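Lipase (Streptomyces rimosus, PDB 5MAL) hydrolyses triacylglycerols and other esters, preferring medium-length acyl chains, and also acts on phospholipids and long-chain acyl-CoA thioesters. Local coordinates at residues 9-14 against 140-145; 17-22 against 30-35; 202-207 against 215-220. One frame throughout, in Å; residues are numbered along the deposited sequence.

Contact 1 (9-14 against 140-145); sequences DSYSSG and GYPRFY
The phenol of Tyr-141 gives its hydrogen to the carboxylate of Asp-9, with OH and OD2 2.6 Å apart. The donor comes to the syn side of OD2, 17° out of the carboxylate plane. Asp-9 and Ser-10 belong to the G-D-S motif of the GDSL (SGNH) hydrolases, an alpha/beta fold built on a parallel sheet, in which the nucleophile Ser-10 opens a short helix just beyond strand 3-8. Asp-9 is the N-cap of that helix. With chi1 at 53° its CG sits between the backbone N and the carbonyl carbon, which folds the carboxylate back over the helix start, and OD1 takes the N-H of Tyr-11 at 3.1 Å. Thr-78 OG1 is a further partner of OD1, so both oxygens of this buried acid are engaged. Were Asp-9 an alanine, the Tyr-141 hydroxyl and the Tyr-11 N-H would probably lose their acceptor, and the start of the helix its cap.

Beside the acid, two tyrosines make a T-shaped pair. Tyr-141 turns its edge to the face of Tyr-11, the centroids being 5.1 Å apart and the planes at 86°; its CD1 lies 3.8 Å above the Tyr-11 plane, over the ring centre. Tyrosine suits this place because its ring gives an edge and its para hydroxyl reaches the acid. Pro-142 adds an apolar patch, its CD 4.3 Å from Tyr-11 CE2. On the far end of Tyr-11 the hydroxyl makes a weak hydrogen bond to the carbonyl of Tyr-215, while Phe-144 crosses obliquely and brings its CZ to 3.1 Å from Tyr-11 OH.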
loop_
_atom_site.group_PDB
_atom_site.type_symbol
_atom_site.label_atom_id
_atom_site.label_comp_id
_atom_site.label_asym_id
_atom_site.label_seq_id
_atom_site.Cartn_x
_atom_site.Cartn_y
_atom_site.Cartn_z
ATOM N N ASP A 9 0.808 -5.725 -1.098
ATOM C CA ASP A 9 -0.397 -5.791 -1.905
ATOM C C ASP A 9 -0.236 -4.938 -3.141
ATOM O O ASP A 9 0.871 -4.735 -3.606
ATOM C CB ASP A 9 -1.620 -5.362 -1.107
ATOM C CG ASP A 9 -1.451 -4.010 -0.445
ATOM O OD1 ASP A 9 -0.636 -3.183 -0.919
ATOM O OD2 ASP A 9 -2.158 -3.770 0.550
ATOM N N SER A 10 -1.347 -4.429 -3.654
ATOM C CA SER A 10 -1.353 -3.794 -4.953
ATOM C C SER A 10 -0.681 -2.430 -4.911
ATOM O O SER A 10 -0.277 -1.905 -5.947
ATOM C CB SER A 10 -2.784 -3.662 -5.445
ATOM O OG SER A 10 -3.583 -3.152 -4.395
ATOM N N TYR A 11 -0.589 -1.835 -3.724
ATOM C CA TYR A 11 0.075 -0.526 -3.633
ATOM C C TYR A 11 1.574 -0.700 -3.774
ATOM O O TYR A 11 2.297 0.256 -4.076
ATOM C CB TYR A 11 -0.273 0.193 -2.332
ATOM C CG TYR A 11 -1.686 0.698 -2.380
ATOM C CD1 TYR A 11 -2.745 -0.184 -2.261
ATOM C CD2 TYR A 11 -1.968 2.037 -2.611
ATOM C CE1 TYR A 11 -4.038 0.246 -2.343
ATOM C CE2 TYR A 11 -3.281 2.479 -2.701
ATOM C CZ TYR A 11 -4.305 1.566 -2.568
ATOM O OH TYR A 11 -5.620 1.966 -2.634
ATOM N N SER A 12 2.040 -1.921 -3.540
ATOM C CA SER A 12 3.456 -2.209 -3.690
ATOM C C SER A 12 3.709 -2.839 -5.038
ATOM O O SER A 12 4.736 -2.582 -5.651
ATOM C CB SER A 12 3.973 -3.132 -2.586
ATOM O OG SER A 12 3.992 -2.445 -1.352
ATOM N N SER A 13 2.795 -3.693 -5.483
ATOM C CA SER A 13 2.975 -4.322 -6.791
ATOM C C SER A 13 2.857 -3.263 -7.870
ATOM O O SER A 13 3.525 -3.343 -8.892
ATOM C CB SER A 13 1.957 -5.444 -7.033
ATOM O OG SER A 13 0.697 -4.924 -7.441
ATOM N N GLY A 14 2.012 -2.268 -7.633
ATOM C CA GLY A 14 1.889 -1.155 -8.556
ATOM C C GLY A 14 0.713 -1.250 -9.505
ATOM O O GLY A 14 0.776 -0.753 -10.619
ATOM N N GLY A 140 3.064 3.228 4.354
ATOM C CA GLY A 140 1.644 3.354 4.615
ATOM C C GLY A 140 0.827 3.513 3.339
ATOM O O GLY A 140 1.315 3.271 2.227
ATOM N N TYR A 141 -0.429 3.899 3.514
ATOM C CA TYR A 141 -1.316 4.195 2.401
ATOM C C TYR A 141 -1.583 5.682 2.407
ATOM O O TYR A 141 -1.500 6.326 3.447
ATOM C CB TYR A 141 -2.629 3.416 2.514
ATOM C CG TYR A 141 -2.459 1.923 2.529
ATOM C CD1 TYR A 141 -2.462 1.197 1.353
ATOM C CD2 TYR A 141 -2.285 1.238 3.731
ATOM C CE1 TYR A 141 -2.300 -0.185 1.360
ATOM C CE2 TYR A 141 -2.125 -0.138 3.754
ATOM C CZ TYR A 141 -2.141 -0.848 2.573
ATOM O OH TYR A 141 -1.984 -2.213 2.571
ATOM N N PRO A 142 -1.905 6.249 1.240
ATOM C CA PRO A 142 -2.187 7.682 1.255
ATOM C C PRO A 142 -3.630 7.910 1.666
ATOM O O PRO A 142 -4.465 7.051 1.379
ATOM C CB PRO A 142 -1.949 8.096 -0.203
ATOM C CG PRO A 142 -2.356 6.875 -0.991
ATOM C CD PRO A 142 -1.943 5.681 -0.120
ATOM N N ARG A 143 -3.912 9.007 2.356
ATOM C CA ARG A 143 -5.282 9.488 2.423
ATOM C C ARG A 143 -5.730 9.681 0.987
ATOM O O ARG A 143 -4.987 10.248 0.177
ATOM C CB ARG A 143 -5.385 10.795 3.219
ATOM C CG ARG A 143 -5.459 10.615 4.720
ATOM C CD ARG A 143 -5.654 11.960 5.393
ATOM N NE ARG A 143 -4.559 12.850 5.047
ATOM C CZ ARG A 143 -3.503 13.068 5.817
ATOM N NH1 ARG A 143 -3.414 12.475 7.003
ATOM N NH2 ARG A 143 -2.547 13.896 5.406
ATOM N N PHE A 144 -6.922 9.203 0.654
ATOM C CA PHE A 144 -7.359 9.207 -0.733
ATOM C C PHE A 144 -7.821 10.579 -1.227
ATOM O O PHE A 144 -7.774 10.850 -2.424
ATOM C CB PHE A 144 -8.497 8.214 -0.948
ATOM C CG PHE A 144 -8.070 6.766 -0.982
ATOM C CD1 PHE A 144 -6.744 6.406 -1.122
ATOM C CD2 PHE A 144 -9.026 5.761 -0.904
ATOM C CE1 PHE A 144 -6.366 5.075 -1.158
ATOM C CE2 PHE A 144 -8.660 4.419 -0.931
ATOM C CZ PHE A 144 -7.322 4.078 -1.056
ATOM N N TYR A 145 -8.298 11.425 -0.313
ATOM C CA TYR A 145 -8.992 12.650 -0.705
ATOM C C TYR A 145 -8.443 13.913 -0.076
ATOM O O TYR A 145 -8.030 13.916 1.089
ATOM C CB TYR A 145 -10.483 12.535 -0.346
ATOM C CG TYR A 145 -11.188 11.533 -1.193
ATOM C CD1 TYR A 145 -11.532 11.841 -2.499
ATOM C CD2 TYR A 145 -11.501 10.264 -0.705
ATOM C CE1 TYR A 145 -12.162 10.929 -3.306
ATOM C CE2 TYR A 145 -12.144 9.338 -1.511
ATOM C CZ TYR A 145 -12.469 9.681 -2.812
ATOM O OH TYR A 145 -13.108 8.796 -3.657
#

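Contact 2 (17-22 against 30-35); sequences AGSYDS and STKSYP
Ser-19 O receives two donors from one residue, Thr-31. The backbone N-H comes in almost straight, N to O 2.8 Å with 175° at the hydrogen, and the hydroxyl OG1, at 3.1 Å from the same Ser-19 O, lies in the carbonyl plane on a lone pair. Threonine fits here because chi1 of 67° places OG1 between its own N and carbonyl carbon, on the same side of the residue as the N-H it assists. The loop after helix 10-13 is thus fastened to the turn leading into helix 34-40.

Ser-30 works both ways. Its OG donates to Gly-18 O at 2.5 Å and accepts from Lys-32 N at 2.8 Å, the latter an ST turn laid within the type I beta turn from Ser-30 to Ser-33. The carbonyl of Ser-30 is held twice as well, by Ser-33 OG at 2.7 Å and more loosely by Ser-33 N. Ser-33 is also the N-cap of helix 34-40, its hydroxyl reaching Ala-36 N.

Gly-18 has a positive phi, readily adopted by glycine, and its carbonyl stands over one face of the Tyr-20 ring, offset toward the rim. Tyr-20 and Ser-30 form a single beta bridge, while the tyrosine hydroxyl turns back to Gly-16 N and, weakly, to Gly-18 N; the Tyr-20 side chain lies about 7 Å from that of His-216. Ala-17 CB and Lys-32 CB make an apolar touch at 4.1 Å, and Lys-32 CE rests against Ser-19 OG. Two of the three cross bonds come from hydroxyls and all end on backbone carbonyls, so short Ser and Thr side chains serve as extra main-chain donors.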
loop_
_atom_site.group_PDB
_atom_site.type_symbol
_atom_site.label_atom_id
_atom_site.label_comp_id
_atom_site.label_asym_id
_atom_site.label_seq_id
_atom_site.Cartn_x
_atom_site.Cartn_y
_atom_site.Cartn_z
ATOM N N ALA A 17 -0.086 1.599 -12.111
ATOM C CA ALA A 17 1.088 2.288 -12.630
ATOM C C ALA A 17 1.507 1.748 -13.990
ATOM O O ALA A 17 2.378 2.319 -14.639
ATOM C CB ALA A 17 2.244 2.179 -11.661
ATOM N N GLY A 18 0.892 0.645 -14.407
ATOM C CA GLY A 18 1.108 0.096 -15.735
ATOM C C GLY A 18 2.388 -0.690 -15.914
ATOM O O GLY A 18 3.034 -1.062 -14.940
ATOM N N SER A 19 2.742 -0.960 -17.170
ATOM C CA SER A 19 4.005 -1.635 -17.490
ATOM C C SER A 19 4.251 -2.864 -16.605
ATOM O O SER A 19 5.283 -2.960 -15.943
ATOM C CB SER A 19 5.159 -0.645 -17.356
ATOM O OG SER A 19 5.002 0.426 -18.282
ATOM N N TYR A 20 3.293 -3.786 -16.588
ATOM C CA TYR A 20 3.391 -4.952 -15.709
ATOM C C TYR A 20 4.303 -6.029 -16.253
ATOM O O TYR A 20 4.403 -6.246 -17.462
ATOM C CB TYR A 20 2.008 -5.542 -15.433
ATOM C CG TYR A 20 1.056 -4.480 -14.961
ATOM C CD1 TYR A 20 1.176 -3.933 -13.690
ATOM C CD2 TYR A 20 0.060 -3.994 -15.798
ATOM C CE1 TYR A 20 0.323 -2.925 -13.261
ATOM C CE2 TYR A 20 -0.806 -2.993 -15.379
ATOM C CZ TYR A 20 -0.665 -2.457 -14.113
ATOM O OH TYR A 20 -1.520 -1.464 -13.703
ATOM N N ASP A 21 4.990 -6.690 -15.336
ATOM C CA ASP A 21 5.771 -7.862 -15.672
ATOM C C ASP A 21 4.798 -8.983 -16.036
ATOM O O ASP A 21 3.892 -9.289 -15.268
ATOM C CB ASP A 21 6.670 -8.247 -14.493
ATOM C CG ASP A 21 7.446 -9.514 -14.742
ATOM O OD1 ASP A 21 6.905 -10.604 -14.448
ATOM O OD2 ASP A 21 8.593 -9.415 -15.232
ATOM N N SER A 22 4.954 -9.582 -17.214
ATOM C CA SER A 22 3.973 -10.582 -17.628
ATOM C C SER A 22 4.004 -11.834 -16.746
ATOM O O SER A 22 2.966 -12.453 -16.517
ATOM C CB SER A 22 4.166 -10.969 -19.103
ATOM O OG SER A 22 5.519 -11.257 -19.411
ATOM N N SER A 30 4.117 -4.010 -11.423
ATOM C CA SER A 30 4.467 -2.980 -12.374
ATOM C C SER A 30 5.944 -2.641 -12.351
ATOM O O SER A 30 6.536 -2.547 -11.278
ATOM C CB SER A 30 3.658 -1.726 -12.064
ATOM O OG SER A 30 4.207 -0.614 -12.735
ATOM N N THR A 31 6.541 -2.425 -13.520
ATOM C CA THR A 31 7.918 -1.946 -13.561
ATOM C C THR A 31 7.997 -0.479 -13.147
ATOM O O THR A 31 9.093 0.058 -12.933
ATOM C CB THR A 31 8.552 -2.124 -14.959
ATOM O OG1 THR A 31 7.906 -1.262 -15.894
ATOM C CG2 THR A 31 8.409 -3.546 -15.416
ATOM N N LYS A 32 6.840 0.167 -13.027
ATOM C CA LYS A 32 6.796 1.546 -12.564
ATOM C C LYS A 32 6.320 1.633 -11.118
ATOM O O LYS A 32 6.066 2.720 -10.604
ATOM C CB LYS A 32 5.897 2.387 -13.463
ATOM C CG LYS A 32 6.412 2.470 -14.889
ATOM C CD LYS A 32 5.622 3.458 -15.723
ATOM C CE LYS A 32 6.033 3.370 -17.185
ATOM N NZ LYS A 32 7.417 3.855 -17.403
ATOM N N SER A 33 6.205 0.482 -10.468
ATOM C CA SER A 33 5.929 0.430 -9.031
ATOM C C SER A 33 7.120 0.944 -8.236
ATOM O O SER A 33 8.255 0.908 -8.726
ATOM C CB SER A 33 5.635 -1.003 -8.606
ATOM O OG SER A 33 6.811 -1.781 -8.754
ATOM N N TYR A 34 6.910 1.390 -6.997
ATOM C CA TYR A 34 8.075 1.950 -6.310
ATOM C C TYR A 34 9.166 0.880 -6.086
ATOM O O TYR A 34 10.336 1.200 -6.189
ATOM C CB TYR A 34 7.688 2.643 -4.989
ATOM C CG TYR A 34 7.248 1.719 -3.894
ATOM C CD1 TYR A 34 8.183 1.136 -3.034
ATOM C CD2 TYR A 34 5.902 1.453 -3.687
ATOM C CE1 TYR A 34 7.783 0.285 -2.035
ATOM C CE2 TYR A 34 5.489 0.610 -2.681
ATOM C CZ TYR A 34 6.442 0.026 -1.862
ATOM O OH TYR A 34 6.071 -0.821 -0.858
ATOM N N PRO A 35 8.800 -0.403 -5.828
ATOM C CA PRO A 35 9.938 -1.312 -5.676
ATOM C C PRO A 35 10.722 -1.515 -6.958
ATOM O O PRO A 35 11.943 -1.565 -6.909
ATOM C CB PRO A 35 9.276 -2.631 -5.250
ATOM C CG PRO A 35 8.020 -2.207 -4.581
ATOM C CD PRO A 35 7.541 -1.086 -5.463
#

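Contact 3 (202-207 against 215-220); sequences PWLHSV and YHPTAN
His-205 and His-216 meet through the backbone: His-205 N reaches His-216 O at 2.8 Å, nearly along the C=O axis. Nearby, Thr-218 N binds Trp-203 O at 2.9 Å, the pair enclosing the single bridge between Leu-204 and Pro-217, and Tyr-215 N is held by His-205 O. With chi1 at 65°, Thr-218 turns OG1 to cap Gly-221 N and leaves CG2 anti to the carbonyl carbon, squarely over the His-205 ring, a CH-pi contact 4.0 Å from the centroid. Under that methyl the ring is held by a hydrogen bond between its NE2 and Gly-16 O.

This extended pairing carries His-216, the probable catalytic histidine of the SGNH fold, just before helix 219-232. His-216 NE2 bonds Ser-10 OG, and ND1 bonds the carbonyl of Ser-214, consistent with a Ser/His dyad in which a main-chain oxygen supports the base.

Asn-220 lies obliquely by the buried indole of Trp-203, ND2 3.0 Å from NE1 but not bonded to it. The open side begins at exposed Pro-202, where a water links Pro-202 O to Thr-218 OG1. Val-207 is exposed too, yet closely fitted along the phenol of Tyr-215, CG2 to CE2 3.5 Å, while that phenol bonds Tyr-145 OH.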
loop_
_atom_site.group_PDB
_atom_site.type_symbol
_atom_site.label_atom_id
_atom_site.label_comp_id
_atom_site.label_asym_id
_atom_site.label_seq_id
_atom_site.Cartn_x
_atom_site.Cartn_y
_atom_site.Cartn_z
ATOM N N PRO A 202 -4.177 14.861 -8.896
ATOM C CA PRO A 202 -4.231 13.519 -8.310
ATOM C C PRO A 202 -3.069 12.634 -8.752
ATOM O O PRO A 202 -2.693 12.621 -9.929
ATOM C CB PRO A 202 -5.573 12.970 -8.811
ATOM C CG PRO A 202 -5.808 13.701 -10.107
ATOM C CD PRO A 202 -5.294 15.092 -9.832
ATOM N N TRP A 203 -2.493 11.939 -7.773
ATOM C CA TRP A 203 -1.521 10.883 -8.008
ATOM C C TRP A 203 -2.139 9.534 -7.718
ATOM O O TRP A 203 -1.430 8.536 -7.577
ATOM C CB TRP A 203 -0.292 11.055 -7.132
ATOM C CG TRP A 203 0.634 12.093 -7.614
ATOM C CD1 TRP A 203 0.556 12.799 -8.797
ATOM C CD2 TRP A 203 1.803 12.554 -6.944
ATOM N NE1 TRP A 203 1.609 13.675 -8.881
ATOM C CE2 TRP A 203 2.391 13.544 -7.761
ATOM C CE3 TRP A 203 2.410 12.230 -5.729
ATOM C CZ2 TRP A 203 3.558 14.212 -7.394
ATOM C CZ3 TRP A 203 3.570 12.902 -5.363
ATOM C CH2 TRP A 203 4.127 13.878 -6.190
ATOM N N LEU A 204 -3.460 9.538 -7.569
ATOM C CA LEU A 204 -4.240 8.322 -7.411
ATOM C C LEU A 204 -5.238 8.265 -8.526
ATOM O O LEU A 204 -5.740 9.304 -8.955
ATOM C CB LEU A 204 -4.992 8.306 -6.083
ATOM C CG LEU A 204 -4.147 8.429 -4.826
ATOM C CD1 LEU A 204 -5.054 8.813 -3.660
ATOM C CD2 LEU A 204 -3.463 7.103 -4.588
ATOM N N HIS A 205 -5.552 7.060 -8.981
ATOM C CA HIS A 205 -6.703 6.880 -9.852
ATOM C C HIS A 205 -7.955 7.078 -9.028
ATOM O O HIS A 205 -8.019 6.646 -7.880
ATOM C CB HIS A 205 -6.726 5.481 -10.478
ATOM C CG HIS A 205 -5.599 5.213 -11.419
ATOM N ND1 HIS A 205 -5.605 5.638 -12.732
ATOM C CD2 HIS A 205 -4.433 4.546 -11.246
ATOM C CE1 HIS A 205 -4.484 5.260 -13.320
ATOM N NE2 HIS A 205 -3.763 4.582 -12.444
ATOM N N SER A 206 -8.956 7.716 -9.613
ATOM C CA SER A 206 -10.251 7.747 -8.974
ATOM C C SER A 206 -10.918 6.408 -9.254
ATOM O O SER A 206 -10.253 5.431 -9.589
ATOM C CB SER A 206 -11.101 8.899 -9.496
ATOM O OG SER A 206 -12.286 9.016 -8.723
ATOM N N VAL A 207 -12.233 6.360 -9.116
ATOM C CA VAL A 207 -12.974 5.220 -9.594
ATOM C C VAL A 207 -12.884 5.215 -11.102
ATOM O O VAL A 207 -13.431 6.094 -11.762
ATOM C CB VAL A 207 -14.425 5.284 -9.159
ATOM C CG1 VAL A 207 -15.125 4.004 -9.541
ATOM C CG2 VAL A 207 -14.474 5.498 -7.679
ATOM N N TYR A 215 -8.434 3.903 -7.150
ATOM C CA TYR A 215 -7.845 4.264 -5.852
ATOM C C TYR A 215 -6.396 3.831 -5.686
ATOM O O TYR A 215 -5.822 3.949 -4.605
ATOM C CB TYR A 215 -8.677 3.706 -4.701
ATOM C CG TYR A 215 -10.033 4.342 -4.658
ATOM C CD1 TYR A 215 -10.181 5.651 -4.223
ATOM C CD2 TYR A 215 -11.157 3.655 -5.093
ATOM C CE1 TYR A 215 -11.414 6.256 -4.196
ATOM C CE2 TYR A 215 -12.406 4.255 -5.078
ATOM C CZ TYR A 215 -12.524 5.560 -4.630
ATOM O OH TYR A 215 -13.755 6.176 -4.588
ATOM N N HIS A 216 -5.789 3.346 -6.755
ATOM C CA HIS A 216 -4.380 3.003 -6.678
ATOM C C HIS A 216 -3.520 4.129 -7.211
ATOM O O HIS A 216 -4.003 4.976 -7.949
ATOM C CB HIS A 216 -4.120 1.722 -7.441
ATOM C CG HIS A 216 -4.618 0.522 -6.719
ATOM N ND1 HIS A 216 -5.944 0.149 -6.725
ATOM C CD2 HIS A 216 -3.988 -0.334 -5.883
ATOM C CE1 HIS A 216 -6.099 -0.917 -5.958
ATOM N NE2 HIS A 216 -4.927 -1.227 -5.435
ATOM N N PRO A 217 -2.240 4.153 -6.830
ATOM C CA PRO A 217 -1.396 5.236 -7.335
ATOM C C PRO A 217 -1.244 5.176 -8.840
ATOM O O PRO A 217 -1.195 4.089 -9.427
ATOM C CB PRO A 217 -0.054 4.975 -6.663
ATOM C CG PRO A 217 -0.404 4.245 -5.413
ATOM C CD PRO A 217 -1.542 3.345 -5.816
ATOM N N THR A 218 -1.207 6.345 -9.456
ATOM C CA THR A 218 -0.852 6.448 -10.855
ATOM C C THR A 218 0.639 6.180 -10.989
ATOM O O THR A 218 1.329 5.987 -9.986
ATOM C CB THR A 218 -1.163 7.831 -11.396
ATOM O OG1 THR A 218 -0.315 8.782 -10.730
ATOM C CG2 THR A 218 -2.626 8.181 -11.141
ATOM N N ALA A 219 1.149 6.209 -12.221
ATOM C CA ALA A 219 2.583 6.090 -12.424
ATOM C C ALA A 219 3.314 7.203 -11.672
ATOM O O ALA A 219 4.345 6.966 -11.054
ATOM C CB ALA A 219 2.921 6.141 -13.916
ATOM N N ASN A 220 2.746 8.408 -11.716
ATOM C CA ASN A 220 3.323 9.569 -11.043
ATOM C C ASN A 220 3.273 9.352 -9.522
ATOM O O ASN A 220 4.203 9.710 -8.800
ATOM C CB ASN A 220 2.577 10.857 -11.453
ATOM C CG ASN A 220 3.399 12.119 -11.205
ATOM O OD1 ASN A 220 4.511 12.048 -10.697
ATOM N ND2 ASN A 220 2.858 13.273 -11.579
HETATM O O HOH W 1 -1.045 11.246 -11.776
#

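In the fold
Contact 1 is wholly buried, its centre about 3 Å from that of the chain, and relies on an edge-to-face tyrosine pair and a phenol-carboxylate bond. Contacts 2 and 3, with centres about 14 and 12 Å from that of the chain, are partly exposed and depend on backbone bonds and hydroxyls. Contacts 1 and 3 supply the two halves of the active site, Ser-10 from one and His-216 from the other, and Tyr-11 packs on Pro-217. Contact 2 joins the helix of contact 1 through Ser-13 O and Ser-30 N, and through Ser-12 and Tyr-34, whereas it meets contact 3 by packing against Ala-219 at the start of helix 219-232.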